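Local coordinates for segregation and condensation protein B (Chlorobium tepidum TLS, PDB 1T6S) that takes part in chromosome partitioning and, as in other ScpB proteins, probably acts with the SMC condensation complex, at residues I135-R140 with L148-T153; R94-V99 with I126-A131. All coordinates share one frame; numbering follows the deposited sequence.

Along the chain from the N terminus, neither contact involves the first helices or the strand pair 59-64 and 67-72. Helix 87-106 supplies the first half of contact 2, and the chain returns to it with helix 125-131, closing a loop that contains the short strand 109-110 and helix 111-118. Strand 135-140 follows directly, and contact 1 closes a shorter loop of seven residues when strand 148-152 turns back beside it. The two contacts are therefore in series, neither nested nor crossed. The centres of contacts 1 and 2 lie about 13 Å apart. Ile135 and Tyr150 of contact 1 pack on Ile126, Leu129 and Leu130, tying the hairpin to helix 125-131.

Contact 1. Residues I135-R140 with L148-T153; sequences IEVRGR and LQYGTT. With NO3 (nitrate ion), chain V; NO3 (nitrate ion), chain N.
Glu136 and Gly151 exchange two backbone hydrogen bonds, Glu136 N to Gly151 O and Gly151 N to Glu136 O, each 2.9 Å, at the close-packed end of the antiparallel hairpin that forms the wing of this winged helix. Arg138 reaches back along its own strand over this pair: its chain bends at chi2 (-102°) and lays the guanidinium face over Gly151 CA, 3.8 Å above the plane. The absence of a side chain at Gly151 leaves the room this group takes up. The guanidinium end grips one acceptor twice, with NH1 3.3 Å and NH2 3.2 Å from Thr152 O, while NH1 also forms a salt bridge with Glu136 OE1 (3.0 Å). With an alanine in place of Arg138, Thr152 O would probably lose both guanidinium donors and the Glu136 carboxylate its charged mate. Nearby, Thr153 CG2 fits against Ile135 C at 3.4 Å.

At the other end the packing thins out around the exposed Arg140. Its extended side chain runs beside Leu148, whose CD2 sits over the rim of one guanidinium face, and Arg140 NE donates to O1 of a nitrate ion, probably from the crystallisation liquor, at 2.9 Å.

Strand 148-152 is the middle strand of three, beside 109-110. Ile135 and Tyr150 pack on helix 125-131, Ile135 and Thr152 on helix 87-106, and Arg140 and Leu148 on Ile64 of the second subunit.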
loop_
_atom_site.group_PDB
_atom_site.type_symbol
_atom_site.label_atom_id
_atom_site.label_comp_id
_atom_site.label_asym_id
_atom_site.label_seq_id
_atom_site.Cartn_x
_atom_site.Cartn_y
_atom_site.Cartn_z
ATOM N N ILE A 135 -9.016 0.644 -4.489
ATOM C CA ILE A 135 -10.019 1.667 -4.769
ATOM C C ILE A 135 -11.270 0.927 -5.243
ATOM O O ILE A 135 -11.214 -0.264 -5.553
ATOM C CB ILE A 135 -9.570 2.669 -5.888
ATOM C CG1 ILE A 135 -9.266 1.908 -7.191
ATOM C CG2 ILE A 135 -8.342 3.479 -5.406
ATOM C CD1 ILE A 135 -8.938 2.823 -8.393
ATOM N N GLU A 136 -12.376 1.650 -5.317
ATOM C CA GLU A 136 -13.639 1.091 -5.743
ATOM C C GLU A 136 -14.506 2.222 -6.287
ATOM O O GLU A 136 -14.203 3.407 -6.107
ATOM C CB GLU A 136 -14.348 0.462 -4.543
ATOM C CG GLU A 136 -14.648 1.483 -3.447
ATOM C CD GLU A 136 -15.305 0.866 -2.238
ATOM O OE1 GLU A 136 -15.497 1.596 -1.236
ATOM O OE2 GLU A 136 -15.628 -0.341 -2.296
ATOM N N VAL A 137 -15.604 1.857 -6.939
ATOM C CA VAL A 137 -16.523 2.858 -7.480
ATOM C C VAL A 137 -17.391 3.421 -6.352
ATOM O O VAL A 137 -17.885 2.669 -5.519
ATOM C CB VAL A 137 -17.446 2.236 -8.559
ATOM C CG1 VAL A 137 -18.542 3.233 -8.961
ATOM C CG2 VAL A 137 -16.630 1.832 -9.768
ATOM N N ARG A 138 -17.580 4.738 -6.334
ATOM C CA ARG A 138 -18.409 5.399 -5.325
ATOM C C ARG A 138 -19.702 5.900 -5.953
ATOM O O ARG A 138 -20.620 6.316 -5.247
ATOM C CB ARG A 138 -17.689 6.611 -4.736
ATOM C CG ARG A 138 -16.664 6.308 -3.683
ATOM C CD ARG A 138 -17.211 6.591 -2.280
ATOM N NE ARG A 138 -16.101 6.824 -1.344
ATOM C CZ ARG A 138 -15.256 5.882 -0.940
ATOM N NH1 ARG A 138 -15.392 4.632 -1.373
ATOM N NH2 ARG A 138 -14.264 6.199 -0.126
ATOM N N GLY A 139 -19.752 5.882 -7.285
ATOM C CA GLY A 139 -20.927 6.341 -8.005
ATOM C C GLY A 139 -20.565 6.907 -9.370
ATOM O O GLY A 139 -19.530 6.552 -9.919
ATOM N N ARG A 140 -21.422 7.771 -9.915
ATOM C CA ARG A 140 -21.193 8.401 -11.215
ATOM C C ARG A 140 -21.287 9.913 -11.088
ATOM O O ARG A 140 -22.200 10.446 -10.441
ATOM C CB ARG A 140 -22.205 7.893 -12.248
ATOM C CG ARG A 140 -21.924 6.472 -12.745
ATOM C CD ARG A 140 -22.950 6.030 -13.776
ATOM N NE ARG A 140 -22.843 4.614 -14.119
ATOM C CZ ARG A 140 -21.927 4.102 -14.938
ATOM N NH1 ARG A 140 -21.028 4.888 -15.510
ATOM N NH2 ARG A 140 -21.911 2.800 -15.190
ATOM N N LEU A 148 -17.710 7.164 -14.086
ATOM C CA LEU A 148 -17.551 6.545 -12.776
ATOM C C LEU A 148 -16.610 7.368 -11.909
ATOM O O LEU A 148 -15.626 7.933 -12.409
ATOM C CB LEU A 148 -16.971 5.135 -12.936
ATOM C CG LEU A 148 -17.843 4.123 -13.692
ATOM C CD1 LEU A 148 -17.092 2.812 -13.933
ATOM C CD2 LEU A 148 -19.091 3.876 -12.860
ATOM N N GLN A 149 -16.928 7.438 -10.616
ATOM C CA GLN A 149 -16.118 8.152 -9.625
ATOM C C GLN A 149 -15.506 7.094 -8.741
ATOM O O GLN A 149 -16.148 6.081 -8.457
ATOM C CB GLN A 149 -16.992 9.056 -8.758
ATOM C CG GLN A 149 -17.732 10.122 -9.520
ATOM C CD GLN A 149 -18.697 10.858 -8.630
ATOM O OE1 GLN A 149 -19.629 10.261 -8.090
ATOM N NE2 GLN A 149 -18.474 12.154 -8.456
ATOM N N TYR A 150 -14.275 7.318 -8.296
ATOM C CA TYR A 150 -13.598 6.339 -7.444
ATOM C C TYR A 150 -13.249 6.860 -6.070
ATOM O O TYR A 150 -13.150 8.064 -5.863
ATOM C CB TYR A 150 -12.328 5.828 -8.122
ATOM C CG TYR A 150 -12.578 5.211 -9.473
ATOM C CD1 TYR A 150 -12.622 5.992 -10.628
ATOM C CD2 TYR A 150 -12.830 3.851 -9.593
ATOM C CE1 TYR A 150 -12.918 5.418 -11.873
ATOM C CE2 TYR A 150 -13.125 3.283 -10.821
ATOM C CZ TYR A 150 -13.169 4.069 -11.951
ATOM O OH TYR A 150 -13.483 3.482 -13.153
ATOM N N GLY A 151 -13.072 5.934 -5.133
ATOM C CA GLY A 151 -12.710 6.293 -3.770
ATOM C C GLY A 151 -11.850 5.163 -3.225
ATOM O O GLY A 151 -11.807 4.098 -3.828
ATOM N N THR A 152 -11.159 5.386 -2.111
ATOM C CA THR A 152 -10.320 4.349 -1.523
ATOM C C THR A 152 -11.216 3.327 -0.808
ATOM O O THR A 152 -12.391 3.596 -0.569
ATOM C CB THR A 152 -9.285 4.954 -0.519
ATOM O OG1 THR A 152 -9.960 5.825 0.393
ATOM C CG2 THR A 152 -8.196 5.743 -1.272
ATOM N N THR A 153 -10.654 2.175 -0.456
ATOM C CA THR A 153 -11.398 1.092 0.191
ATOM C C THR A 153 -10.944 0.815 1.631
ATOM O O THR A 153 -9.844 1.210 2.022
ATOM C CB THR A 153 -11.222 -0.217 -0.593
ATOM O OG1 THR A 153 -9.832 -0.581 -0.599
ATOM C CG2 THR A 153 -11.701 -0.058 -2.034
HETATM N N NO3 V . -25.428 2.533 -13.075
HETATM O O1 NO3 V . -24.695 3.275 -12.392
HETATM O O2 NO3 V . -25.061 2.271 -14.180
HETATM O O3 NO3 V . -26.455 2.136 -12.570
HETATM N N NO3 N . -8.480 7.806 2.566
HETATM O O1 NO3 N . -8.001 8.289 3.610
HETATM O O2 NO3 N . -9.685 7.763 2.489
HETATM O O3 NO3 N . -7.708 7.414 1.712
HETATM O O HOH W 1 -12.358 5.710 1.820
#

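Contact 2. Residues R94-V99 with I126-A131; sequences RSMLEV and IDRLLA. With NO3 (nitrate ion), chain C; NO3 (nitrate ion), chain E.
Met96 and Leu129 meet where helix 87-106, the first helix of the winged helix-turn-helix, crosses helix 125-131, which occupies the place of the recognition helix. The segments cross at -81° with axes 9.8 Å apart, so a few side chains carry the contact.

Val99 points toward the other helix and, with CG1 anti to the backbone N (chi1 171°), sets that methyl against both Leu129 CD1 at 3.8 Å and Ile126 CD1 at 3.9 Å. The Ile126 side chain leaves its helix away from Val99 and returns only at its tip, crossing Val99 at about a right angle.

Arg128 lies across Met96, its chain bent at chi3 so that the edge of the guanidinium meets Met96 CG, 3.3 Å from NE. This NE is buried and has no hydrogen-bond partner in the model. Arg128 NH2 comes within 2.7 Å of Ser95 OG, but the angle is too poor for a hydrogen bond, and the serine hydroxyl bonds instead to the backbone carbonyls of Arg91 and Leu92 in its own helix.

A turn about the CG-SD bond (chi3 38°) swings the Met96 CE methyl to 3.4 Å from Leu129 CD2, tighter than normal van der Waals contact, as the two side chains slide past each other in opposite directions.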
loop_
_atom_site.group_PDB
_atom_site.type_symbol
_atom_site.label_atom_id
_atom_site.label_comp_id
_atom_site.label_asym_id
_atom_site.label_seq_id
_atom_site.Cartn_x
_atom_site.Cartn_y
_atom_site.Cartn_z
ATOM N N ARG A 94 5.597 4.327 -8.818
ATOM C CA ARG A 94 5.286 5.743 -8.682
ATOM C C ARG A 94 3.898 6.095 -9.210
ATOM O O ARG A 94 3.119 6.772 -8.537
ATOM C CB ARG A 94 6.338 6.594 -9.404
ATOM C CG ARG A 94 6.051 8.096 -9.331
ATOM C CD ARG A 94 7.158 8.963 -9.928
ATOM N NE ARG A 94 7.270 8.859 -11.386
ATOM C CZ ARG A 94 8.085 9.607 -12.132
ATOM N NH1 ARG A 94 8.860 10.518 -11.554
ATOM N NH2 ARG A 94 8.132 9.440 -13.454
ATOM N N SER A 95 3.593 5.639 -10.418
ATOM C CA SER A 95 2.309 5.941 -11.017
ATOM C C SER A 95 1.170 5.414 -10.155
ATOM O O SER A 95 0.220 6.145 -9.882
ATOM C CB SER A 95 2.226 5.383 -12.452
ATOM O OG SER A 95 2.320 3.971 -12.487
ATOM N N MET A 96 1.263 4.168 -9.699
ATOM C CA MET A 96 0.200 3.630 -8.866
ATOM C C MET A 96 0.026 4.439 -7.588
ATOM O O MET A 96 -1.102 4.723 -7.173
ATOM C CB MET A 96 0.465 2.164 -8.500
ATOM C CG MET A 96 -0.036 1.189 -9.539
ATOM S SD MET A 96 -0.135 -0.500 -8.903
ATOM C CE MET A 96 -0.701 -0.212 -7.275
ATOM N N LEU A 97 1.142 4.815 -6.971
ATOM C CA LEU A 97 1.099 5.590 -5.738
ATOM C C LEU A 97 0.520 6.998 -5.916
ATOM O O LEU A 97 -0.286 7.448 -5.094
ATOM C CB LEU A 97 2.504 5.677 -5.119
ATOM C CG LEU A 97 2.984 4.346 -4.516
ATOM C CD1 LEU A 97 4.353 4.549 -3.890
ATOM C CD2 LEU A 97 2.004 3.864 -3.454
ATOM N N GLU A 98 0.937 7.689 -6.978
ATOM C CA GLU A 98 0.436 9.047 -7.259
ATOM C C GLU A 98 -1.077 9.053 -7.533
ATOM O O GLU A 98 -1.800 9.896 -7.011
ATOM C CB GLU A 98 1.164 9.669 -8.470
ATOM C CG GLU A 98 2.595 10.122 -8.194
ATOM C CD GLU A 98 3.275 10.802 -9.399
ATOM O OE1 GLU A 98 4.418 11.292 -9.243
ATOM O OE2 GLU A 98 2.674 10.844 -10.501
ATOM N N VAL A 99 -1.541 8.118 -8.356
ATOM C CA VAL A 99 -2.961 8.058 -8.651
ATOM C C VAL A 99 -3.714 7.725 -7.338
ATOM O O VAL A 99 -4.722 8.355 -7.009
ATOM C CB VAL A 99 -3.273 7.008 -9.767
ATOM C CG1 VAL A 99 -4.789 6.805 -9.907
ATOM C CG2 VAL A 99 -2.692 7.480 -11.099
ATOM N N ILE A 126 -5.782 3.197 -12.700
ATOM C CA ILE A 126 -7.080 2.891 -12.104
ATOM C C ILE A 126 -7.371 1.398 -12.187
ATOM O O ILE A 126 -7.817 0.801 -11.208
ATOM C CB ILE A 126 -8.233 3.646 -12.794
ATOM C CG1 ILE A 126 -8.233 5.105 -12.345
ATOM C CG2 ILE A 126 -9.576 2.978 -12.464
ATOM C CD1 ILE A 126 -7.099 5.888 -12.879
ATOM N N ASP A 127 -7.144 0.794 -13.353
ATOM C CA ASP A 127 -7.404 -0.632 -13.485
ATOM C C ASP A 127 -6.522 -1.421 -12.517
ATOM O O ASP A 127 -6.982 -2.376 -11.886
ATOM C CB ASP A 127 -7.139 -1.134 -14.914
ATOM C CG ASP A 127 -8.251 -0.773 -15.888
ATOM O OD1 ASP A 127 -9.410 -0.606 -15.454
ATOM O OD2 ASP A 127 -7.963 -0.673 -17.097
ATOM N N ARG A 128 -5.260 -1.020 -12.395
ATOM C CA ARG A 128 -4.341 -1.720 -11.500
ATOM C C ARG A 128 -4.794 -1.611 -10.050
ATOM O O ARG A 128 -4.793 -2.598 -9.315
ATOM C CB ARG A 128 -2.911 -1.184 -11.669
ATOM C CG ARG A 128 -2.347 -1.401 -13.063
ATOM C CD ARG A 128 -0.817 -1.327 -13.083
ATOM N NE ARG A 128 -0.311 -0.028 -12.635
ATOM C CZ ARG A 128 -0.179 1.050 -13.401
ATOM N NH1 ARG A 128 -0.511 0.996 -14.683
ATOM N NH2 ARG A 128 0.276 2.179 -12.869
ATOM N N LEU A 129 -5.236 -0.422 -9.656
ATOM C CA LEU A 129 -5.677 -0.200 -8.284
ATOM C C LEU A 129 -6.985 -0.942 -7.996
ATOM O O LEU A 129 -7.197 -1.428 -6.882
ATOM C CB LEU A 129 -5.810 1.309 -8.014
ATOM C CG LEU A 129 -4.467 2.085 -8.012
ATOM C CD1 LEU A 129 -4.710 3.574 -7.884
ATOM C CD2 LEU A 129 -3.608 1.586 -6.842
ATOM N N LEU A 130 -7.849 -1.056 -9.001
ATOM C CA LEU A 130 -9.109 -1.783 -8.824
ATOM C C LEU A 130 -8.820 -3.279 -8.680
ATOM O O LEU A 130 -9.414 -3.947 -7.837
ATOM C CB LEU A 130 -10.045 -1.556 -10.016
ATOM C CG LEU A 130 -10.788 -0.215 -10.094
ATOM C CD1 LEU A 130 -11.264 0.018 -11.520
ATOM C CD2 LEU A 130 -11.973 -0.202 -9.120
ATOM N N ALA A 131 -7.913 -3.795 -9.503
ATOM C CA ALA A 131 -7.544 -5.208 -9.464
ATOM C C ALA A 131 -6.897 -5.595 -8.124
ATOM O O ALA A 131 -6.909 -6.766 -7.739
ATOM C CB ALA A 131 -6.603 -5.540 -10.630
HETATM N N NO3 C . -6.959 3.553 -15.952
HETATM O O1 NO3 C . -7.678 4.101 -16.821
HETATM O O2 NO3 C . -6.264 4.269 -15.296
HETATM O O3 NO3 C . -7.025 2.357 -15.848
HETATM N N NO3 E . 4.849 7.524 -13.399
HETATM O O1 NO3 E . 6.055 7.285 -13.154
HETATM O O2 NO3 E . 4.299 8.331 -12.703
HETATM O O3 NO3 E . 4.325 6.919 -14.323
#